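Local coordinates for MutT/nudix family protein (Enterococcus faecalis, PDB 2FML), which probably acts as a Nudix-related transcriptional regulator of the NrtR kind, pairing a Nudix domain with a DNA-binding winged helix, though its function is not established, at residues S39-M44 with V123-Y128; L59-K64 with S71-G76. All coordinates share one frame; numbering follows the deposited sequence.

In the fold
Both contacts lie in the mixed beta sheet of the Nudix domain, their centres about 14 Å apart. Contact 1 joins strand 39-50 to strand 123-131 in parallel, and contact 2 is the antiparallel hairpin of strands 55-63 and 72-78, nested along the chain inside the loop that contact 1 closes. They touch where Met-44 N probably bonds to Pro-75 O, since strand 39-50 also pairs with 72-78. Helix 85-97, which carries the Glu-rich core of the Nudix signature, follows strand 72-78 and packs against residues of both contacts. The two pairings are parts of the sheet against which the signature helix packs, and contact 1 also reaches the second subunit.

Contact 1 (S39-M44 with V123-Y128); sequences SLTVDM and VVTVSY
Thr-125 sets its hydroxyl between two side chains of the neighbouring strand, Thr-41 and Asp-43. Thr-125 OG1 donates to Asp-43 OD2 at 2.7 Å, reaching the carboxylate on its anti side and 24° out of its plane, and is hydrogen-bonded to Thr-41 OG1 at 2.8 Å. Rotation about the first torsion of Thr-125 (chi1 -154°) puts OG1 roughly opposite its own backbone N, where both partners are in range, while the two threonine side chains cross at a slant. Asp-43 OD2 is also bonded to a glycerol, probably from the crystallisation liquor. Beside it the methyl CG2 of Thr-41 meets CG1 of Val-123 at 3.7 Å, the two side chains crossing near a right angle.

The backbones form an in-register parallel pair of the Nudix-fold sheet: Ser-39 O, Thr-41 O and Asp-43 O accept the amides of Val-124, Val-126 and Tyr-128, and Thr-41 N and Asp-43 N donate back to Val-124 O and Val-126 O; Val-124 N to Ser-39 O is nearly straight, at 171°. On the sheet face of Leu-40, Val-42 and Met-44 the contact is apolar. Leu-40 CD1 comes within 4.4 Å of Val-126 CG2, and Val-42 CG1 approaches the Tyr-128 ring obliquely. The selenomethionine Met-44 bends at chi2 and chi3, bringing SE to 4.0 Å from Tyr-128 CB and CE to 3.4 Å from Tyr-128 O. The Tyr-128 hydroxyl is bonded to Thr-85 at the start of helix 85-97, whose Val-89 touches Val-42. Leu-40 packs on Val-124 of the second subunit, and Val-124 on Leu-40 of that subunit.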
ATOM      1  N   SER A  39     -15.758  -5.081   7.877  1.00 52.71           N
ATOM      2  CA  SER A  39     -15.357  -6.326   7.222  1.00 53.48           C
ATOM      3  C   SER A  39     -14.129  -6.034   6.401  1.00 53.56           C
ATOM      4  O   SER A  39     -13.938  -4.923   5.829  1.00 56.05           O
ATOM      5  CB  SER A  39     -16.472  -6.938   6.375  1.00 52.53           C
ATOM      6  OG  SER A  39     -17.605  -7.166   7.201  1.00 53.83           O
ATOM      7  N   LEU A  40     -13.241  -7.010   6.381  1.00 53.10           N
ATOM      8  CA  LEU A  40     -11.978  -6.908   5.674  1.00 51.46           C
ATOM      9  C   LEU A  40     -11.978  -7.866   4.487  1.00 51.37           C
ATOM     10  O   LEU A  40     -12.174  -9.069   4.635  1.00 47.89           O
ATOM     11  CB  LEU A  40     -10.786  -7.265   6.597  1.00 53.46           C
ATOM     12  CG  LEU A  40      -9.357  -7.008   5.948  1.00 51.40           C
ATOM     13  CD1 LEU A  40      -9.235  -5.502   5.826  1.00 47.33           C
ATOM     14  CD2 LEU A  40      -8.272  -7.552   6.851  1.00 51.11           C
ATOM     15  N   THR A  41     -11.723  -7.326   3.297  1.00 51.48           N
ATOM     16  CA  THR A  41     -11.671  -8.167   2.128  1.00 52.15           C
ATOM     17  C   THR A  41     -10.359  -7.920   1.401  1.00 53.17           C
ATOM     18  O   THR A  41      -9.539  -7.059   1.814  1.00 51.17           O
ATOM     19  CB  THR A  41     -12.852  -7.890   1.127  1.00 54.51           C
ATOM     20  OG1 THR A  41     -12.832  -6.528   0.749  1.00 54.77           O
ATOM     21  CG2 THR A  41     -14.213  -8.189   1.694  1.00 50.29           C
ATOM     22  N   VAL A  42     -10.132  -8.779   0.391  1.00 53.44           N
ATOM     23  CA  VAL A  42      -8.974  -8.746  -0.485  1.00 54.32           C
ATOM     24  C   VAL A  42      -9.552  -8.849  -1.893  1.00 55.63           C
ATOM     25  O   VAL A  42     -10.558  -9.508  -2.095  1.00 55.98           O
ATOM     26  CB  VAL A  42      -7.949  -9.952  -0.227  1.00 53.42           C
ATOM     27  CG1 VAL A  42      -7.181  -9.734   1.024  1.00 48.61           C
ATOM     28  CG2 VAL A  42      -8.668 -11.320  -0.186  1.00 54.60           C
ATOM     29  N   ASP A  43      -8.888  -8.239  -2.855  1.00 56.23           N
ATOM     30  CA  ASP A  43      -9.252  -8.370  -4.241  1.00 57.23           C
ATOM     31  C   ASP A  43      -7.939  -8.497  -5.008  1.00 58.07           C
ATOM     32  O   ASP A  43      -6.873  -7.926  -4.607  1.00 58.06           O
ATOM     33  CB  ASP A  43     -10.003  -7.101  -4.718  1.00 57.83           C
ATOM     34  CG  ASP A  43     -11.481  -7.122  -4.321  1.00 60.80           C
ATOM     35  OD1 ASP A  43     -12.256  -7.876  -4.965  1.00 64.37           O
ATOM     36  OD2 ASP A  43     -11.866  -6.420  -3.339  1.00 60.14           O
HETATM   37  N   MSE A  44      -8.006  -9.196  -6.136  1.00 57.98           N
HETATM   38  CA  MSE A  44      -6.799  -9.567  -6.849  1.00 59.06           C
HETATM   39  C   MSE A  44      -6.866  -9.139  -8.287  1.00 58.16           C
HETATM   40  O   MSE A  44      -7.838  -9.457  -8.975  1.00 57.96           O
HETATM   41  CB  MSE A  44      -6.601 -11.066  -6.721  1.00 59.63           C
HETATM   42  CG  MSE A  44      -5.572 -11.660  -7.604  1.00 65.00           C
HETATM   43 SE   MSE A  44      -3.699 -11.252  -7.026  1.00 77.34          SE
HETATM   44  CE  MSE A  44      -3.371 -10.200  -8.359  1.00 77.65           C
ATOM     45  N   VAL A 123     -16.857  -1.942   4.722  1.00 52.40           N
ATOM     46  CA  VAL A 123     -16.034  -3.011   4.125  1.00 52.23           C
ATOM     47  C   VAL A 123     -14.784  -2.390   3.535  1.00 53.17           C
ATOM     48  O   VAL A 123     -14.853  -1.455   2.724  1.00 53.40           O
ATOM     49  CB  VAL A 123     -16.784  -3.880   3.060  1.00 51.65           C
ATOM     50  CG1 VAL A 123     -15.905  -5.073   2.587  1.00 48.13           C
ATOM     51  CG2 VAL A 123     -18.139  -4.407   3.611  1.00 46.63           C
ATOM     52  N   VAL A 124     -13.621  -2.891   3.984  1.00 53.96           N
ATOM     53  CA  VAL A 124     -12.320  -2.359   3.509  1.00 52.83           C
ATOM     54  C   VAL A 124     -11.596  -3.493   2.765  1.00 54.11           C
ATOM     55  O   VAL A 124     -11.561  -4.633   3.204  1.00 51.84           O
ATOM     56  CB  VAL A 124     -11.446  -1.776   4.705  1.00 52.63           C
ATOM     57  CG1 VAL A 124      -9.989  -1.244   4.247  1.00 54.16           C
ATOM     58  CG2 VAL A 124     -12.208  -0.645   5.353  1.00 50.58           C
ATOM     59  N   THR A 125     -11.009  -3.140   1.629  1.00 54.20           N
ATOM     60  CA  THR A 125     -10.341  -4.106   0.845  1.00 53.69           C
ATOM     61  C   THR A 125      -8.825  -3.815   0.676  1.00 52.54           C
ATOM     62  O   THR A 125      -8.411  -2.708   0.530  1.00 52.92           O
ATOM     63  CB  THR A 125     -11.115  -4.299  -0.457  1.00 55.19           C
ATOM     64  OG1 THR A 125     -10.872  -5.610  -0.964  1.00 59.81           O
ATOM     65  CG2 THR A 125     -10.722  -3.248  -1.550  1.00 56.36           C
ATOM     66  N   VAL A 126      -8.006  -4.839   0.747  1.00 50.86           N
ATOM     67  CA  VAL A 126      -6.635  -4.712   0.444  1.00 51.17           C
ATOM     68  C   VAL A 126      -6.512  -5.369  -0.926  1.00 51.45           C
ATOM     69  O   VAL A 126      -6.764  -6.543  -1.100  1.00 52.83           O
ATOM     70  CB  VAL A 126      -5.757  -5.380   1.485  1.00 51.28           C
ATOM     71  CG1 VAL A 126      -4.327  -5.253   1.122  1.00 48.64           C
ATOM     72  CG2 VAL A 126      -6.029  -4.815   2.821  1.00 51.08           C
ATOM     73  N   SER A 127      -6.229  -4.576  -1.920  1.00 52.41           N
ATOM     74  CA  SER A 127      -6.037  -5.151  -3.236  1.00 53.85           C
ATOM     75  C   SER A 127      -4.551  -5.552  -3.508  1.00 53.12           C
ATOM     76  O   SER A 127      -3.630  -4.980  -2.966  1.00 51.83           O
ATOM     77  CB  SER A 127      -6.581  -4.212  -4.327  1.00 52.59           C
ATOM     78  OG  SER A 127      -5.779  -3.044  -4.442  1.00 56.68           O
ATOM     79  N   TYR A 128      -4.406  -6.546  -4.367  1.00 54.05           N
ATOM     80  CA  TYR A 128      -3.144  -7.086  -4.823  1.00 54.02           C
ATOM     81  C   TYR A 128      -3.073  -7.138  -6.352  1.00 54.05           C
ATOM     82  O   TYR A 128      -4.086  -7.183  -7.016  1.00 53.66           O
ATOM     83  CB  TYR A 128      -2.930  -8.496  -4.239  1.00 51.06           C
ATOM     84  CG  TYR A 128      -2.601  -8.474  -2.778  1.00 50.96           C
ATOM     85  CD1 TYR A 128      -1.295  -8.665  -2.349  1.00 47.10           C
ATOM     86  CD2 TYR A 128      -3.641  -8.332  -1.798  1.00 51.24           C
ATOM     87  CE1 TYR A 128      -0.995  -8.710  -0.976  1.00 52.14           C
ATOM     88  CE2 TYR A 128      -3.374  -8.377  -0.459  1.00 47.33           C
ATOM     89  CZ  TYR A 128      -2.052  -8.513  -0.051  1.00 50.19           C
ATOM     90  OH  TYR A 128      -1.790  -8.490   1.267  1.00 51.93           O
TER

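Contact 2 (L59-K64 with S71-G76); sequences LLIQRK and SWALPG
Ala-73 O accepts Ile-61 N at 2.9 Å in a nearly straight bond (171°), while the CA of Leu-60 lends a C-H contact from 3.4 Å and Ile-61 CG1 lies against the same oxygen. The return bond, from Ala-73 N to Ile-61 O, is weak because its N-H points well aside. Next along, Arg-63 N binds Ser-71 O at 2.9 Å, with the CA of Gln-62 also facing that oxygen.

Trp-72 turns the flat of its six-membered ring to Gln-62, whose CB sits 3.6 Å from the ring centroid, 9° off the normal, a CH-pi contact over the face. With chi1 at -59°, CG stands beside the backbone N of Trp-72, which lays the indole across the facing strand so that CE3 approaches Gln-62 N. Phe-149 meets the same indole edge-to-face.

This is the antiparallel hairpin of strands 55-63 and 72-78 in the Nudix fold; its second strand leads through Gly-76 to the glycine that opens the Nudix signature, and Gly-76 N is bonded to Glu-96 of helix 85-97. The other sheet face holds Ile-61 and Ala-73. Arg-63 runs its aliphatic part along Ala-73, whose CB is 3.5 Å from both CG and CD. A bend at chi3 then carries the guanidinium on, so that NH1 gives an edge-on, in-plane bond to a water at 2.8 Å, and that water bonds on to Leu-74 O; NE is held by Pro-67 O. Toward the far end Leu-60 CD2 touches Leu-74 CD2 at 4.1 Å, both residues also packing on Ile-190 of helix 186-200, and the side chain of Leu-59 lies aslant to Pro-75, its CD2 4.0 Å from Pro-75 CD.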
ATOM      1  N   LEU A  59      -8.053 -10.923 -15.475  1.00 50.50           N
ATOM      2  CA  LEU A  59      -9.059 -11.906 -15.100  1.00 51.26           C
ATOM      3  C   LEU A  59     -10.237 -11.209 -14.375  1.00 52.38           C
ATOM      4  O   LEU A  59      -9.996 -10.423 -13.445  1.00 51.93           O
ATOM      5  CB  LEU A  59      -8.445 -12.991 -14.206  1.00 51.37           C
ATOM      6  CG  LEU A  59      -9.296 -14.201 -13.867  1.00 51.01           C
ATOM      7  CD1 LEU A  59      -8.443 -15.252 -13.253  1.00 53.93           C
ATOM      8  CD2 LEU A  59     -10.364 -13.729 -12.858  1.00 54.99           C
ATOM      9  N   LEU A  60     -11.462 -11.496 -14.811  1.00 51.76           N
ATOM     10  CA  LEU A  60     -12.702 -10.964 -14.171  1.00 53.16           C
ATOM     11  C   LEU A  60     -13.614 -12.147 -13.914  1.00 53.64           C
ATOM     12  O   LEU A  60     -13.530 -13.141 -14.602  1.00 53.15           O
ATOM     13  CB  LEU A  60     -13.455  -9.967 -15.060  1.00 51.11           C
ATOM     14  CG  LEU A  60     -12.768  -8.662 -15.431  1.00 50.76           C
ATOM     15  CD1 LEU A  60     -13.697  -7.744 -16.231  1.00 53.82           C
ATOM     16  CD2 LEU A  60     -12.257  -7.922 -14.139  1.00 50.32           C
ATOM     17  N   ILE A  61     -14.489 -12.028 -12.925  1.00 54.40           N
ATOM     18  CA  ILE A  61     -15.488 -13.051 -12.681  1.00 55.28           C
ATOM     19  C   ILE A  61     -16.813 -12.354 -12.779  1.00 55.31           C
ATOM     20  O   ILE A  61     -16.900 -11.157 -12.499  1.00 55.16           O
ATOM     21  CB  ILE A  61     -15.399 -13.666 -11.254  1.00 54.93           C
ATOM     22  CG1 ILE A  61     -15.555 -12.545 -10.194  1.00 56.69           C
ATOM     23  CG2 ILE A  61     -14.123 -14.434 -11.075  1.00 55.87           C
ATOM     24  CD1 ILE A  61     -16.200 -12.971  -8.871  1.00 58.48           C
ATOM     25  N   GLN A  62     -17.852 -13.114 -13.162  1.00 55.97           N
ATOM     26  CA  GLN A  62     -19.234 -12.658 -13.077  1.00 55.37           C
ATOM     27  C   GLN A  62     -19.781 -13.166 -11.762  1.00 55.96           C
ATOM     28  O   GLN A  62     -19.870 -14.376 -11.531  1.00 55.85           O
ATOM     29  CB  GLN A  62     -20.108 -13.138 -14.238  1.00 55.32           C
ATOM     30  CG  GLN A  62     -21.522 -12.631 -14.112  1.00 54.46           C
ATOM     31  CD  GLN A  62     -22.409 -12.962 -15.286  1.00 56.16           C
ATOM     32  OE1 GLN A  62     -23.165 -12.098 -15.792  1.00 55.29           O
ATOM     33  NE2 GLN A  62     -22.360 -14.199 -15.713  1.00 53.86           N
ATOM     34  N   ARG A  63     -20.151 -12.217 -10.907  1.00 55.97           N
ATOM     35  CA  ARG A  63     -20.651 -12.541  -9.568  1.00 56.32           C
ATOM     36  C   ARG A  63     -21.983 -13.236  -9.654  1.00 56.84           C
ATOM     37  O   ARG A  63     -22.853 -12.840 -10.404  1.00 58.30           O
ATOM     38  CB  ARG A  63     -20.769 -11.265  -8.748  1.00 55.66           C
ATOM     39  CG  ARG A  63     -19.395 -10.484  -8.627  1.00 54.98           C
ATOM     40  CD  ARG A  63     -19.589  -9.247  -7.762  1.00 55.64           C
ATOM     41  NE  ARG A  63     -20.390  -9.523  -6.567  1.00 54.25           N
ATOM     42  CZ  ARG A  63     -19.922 -10.004  -5.414  1.00 53.40           C
ATOM     43  NH1 ARG A  63     -18.610 -10.289  -5.264  1.00 49.17           N
ATOM     44  NH2 ARG A  63     -20.786 -10.218  -4.414  1.00 55.88           N
ATOM     45  N   LYS A  64     -22.166 -14.280  -8.883  1.00 57.23           N
ATOM     46  CA  LYS A  64     -23.424 -14.933  -8.967  1.00 57.56           C
ATOM     47  C   LYS A  64     -24.418 -14.517  -7.868  1.00 56.97           C
ATOM     48  O   LYS A  64     -25.612 -14.692  -8.018  1.00 55.68           O
ATOM     49  CB  LYS A  64     -23.225 -16.442  -9.093  1.00 58.81           C
ATOM     50  CG  LYS A  64     -23.153 -17.270  -7.862  1.00 61.46           C
ATOM     51  CD  LYS A  64     -23.743 -18.697  -8.249  1.00 64.25           C
ATOM     52  CE  LYS A  64     -22.942 -19.420  -9.386  1.00 65.61           C
ATOM     53  NZ  LYS A  64     -22.856 -20.940  -9.202  1.00 66.29           N
ATOM     54  N   SER A  71     -22.881  -8.788 -12.116  1.00 54.57           N
ATOM     55  CA  SER A  71     -21.909  -7.820 -12.555  1.00 54.90           C
ATOM     56  C   SER A  71     -20.551  -8.550 -12.672  1.00 55.06           C
ATOM     57  O   SER A  71     -20.320  -9.519 -11.976  1.00 54.99           O
ATOM     58  CB  SER A  71     -21.824  -6.647 -11.565  1.00 54.37           C
ATOM     59  OG  SER A  71     -23.005  -5.875 -11.569  1.00 58.45           O
ATOM     60  N   TRP A  72     -19.671  -8.042 -13.526  1.00 55.31           N
ATOM     61  CA  TRP A  72     -18.286  -8.470 -13.581  1.00 56.87           C
ATOM     62  C   TRP A  72     -17.469  -7.734 -12.518  1.00 56.22           C
ATOM     63  O   TRP A  72     -17.771  -6.603 -12.141  1.00 56.48           O
ATOM     64  CB  TRP A  72     -17.687  -8.292 -15.005  1.00 57.10           C
ATOM     65  CG  TRP A  72     -18.445  -9.079 -16.026  1.00 56.38           C
ATOM     66  CD1 TRP A  72     -19.525  -8.637 -16.763  1.00 56.64           C
ATOM     67  CD2 TRP A  72     -18.237 -10.458 -16.405  1.00 57.48           C
ATOM     68  NE1 TRP A  72     -19.987  -9.647 -17.568  1.00 56.49           N
ATOM     69  CE2 TRP A  72     -19.207 -10.766 -17.392  1.00 57.89           C
ATOM     70  CE3 TRP A  72     -17.320 -11.456 -16.021  1.00 56.01           C
ATOM     71  CZ2 TRP A  72     -19.297 -12.042 -17.988  1.00 59.00           C
ATOM     72  CZ3 TRP A  72     -17.402 -12.713 -16.627  1.00 57.43           C
ATOM     73  CH2 TRP A  72     -18.371 -12.991 -17.608  1.00 57.98           C
ATOM     74  N   ALA A  73     -16.450  -8.415 -12.019  1.00 54.88           N
ATOM     75  CA  ALA A  73     -15.815  -7.996 -10.811  1.00 55.21           C
ATOM     76  C   ALA A  73     -14.407  -8.603 -10.763  1.00 55.68           C
ATOM     77  O   ALA A  73     -14.167  -9.606 -11.399  1.00 56.70           O
ATOM     78  CB  ALA A  73     -16.659  -8.472  -9.591  1.00 53.77           C
ATOM     79  N   LEU A  74     -13.496  -8.035  -9.977  1.00 56.17           N
ATOM     80  CA  LEU A  74     -12.284  -8.817  -9.576  1.00 57.50           C
ATOM     81  C   LEU A  74     -12.633  -9.984  -8.673  1.00 57.96           C
ATOM     82  O   LEU A  74     -13.621  -9.925  -7.899  1.00 59.66           O
ATOM     83  CB  LEU A  74     -11.190  -7.939  -8.911  1.00 57.02           C
ATOM     84  CG  LEU A  74     -10.780  -6.685  -9.738  1.00 57.86           C
ATOM     85  CD1 LEU A  74     -10.098  -5.619  -8.865  1.00 58.03           C
ATOM     86  CD2 LEU A  74      -9.870  -7.045 -10.969  1.00 57.83           C
ATOM     87  N   PRO A  75     -11.830 -11.057  -8.737  1.00 58.68           N
ATOM     88  CA  PRO A  75     -11.997 -12.114  -7.750  1.00 58.52           C
ATOM     89  C   PRO A  75     -11.546 -11.566  -6.380  1.00 59.56           C
ATOM     90  O   PRO A  75     -10.634 -10.779  -6.333  1.00 58.95           O
ATOM     91  CB  PRO A  75     -11.025 -13.193  -8.231  1.00 58.00           C
ATOM     92  CG  PRO A  75     -10.024 -12.467  -9.068  1.00 59.25           C
ATOM     93  CD  PRO A  75     -10.748 -11.335  -9.701  1.00 58.04           C
ATOM     94  N   GLY A  76     -12.208 -11.929  -5.283  1.00 61.23           N
ATOM     95  CA  GLY A  76     -11.737 -11.525  -3.952  1.00 61.18           C
ATOM     96  C   GLY A  76     -12.709 -12.006  -2.894  1.00 61.34           C
ATOM     97  O   GLY A  76     -13.662 -12.690  -3.201  1.00 63.31           O
TER
HETATM   98  O   HOH W   1     -15.961  -9.736  -6.134  1.00 40.08           O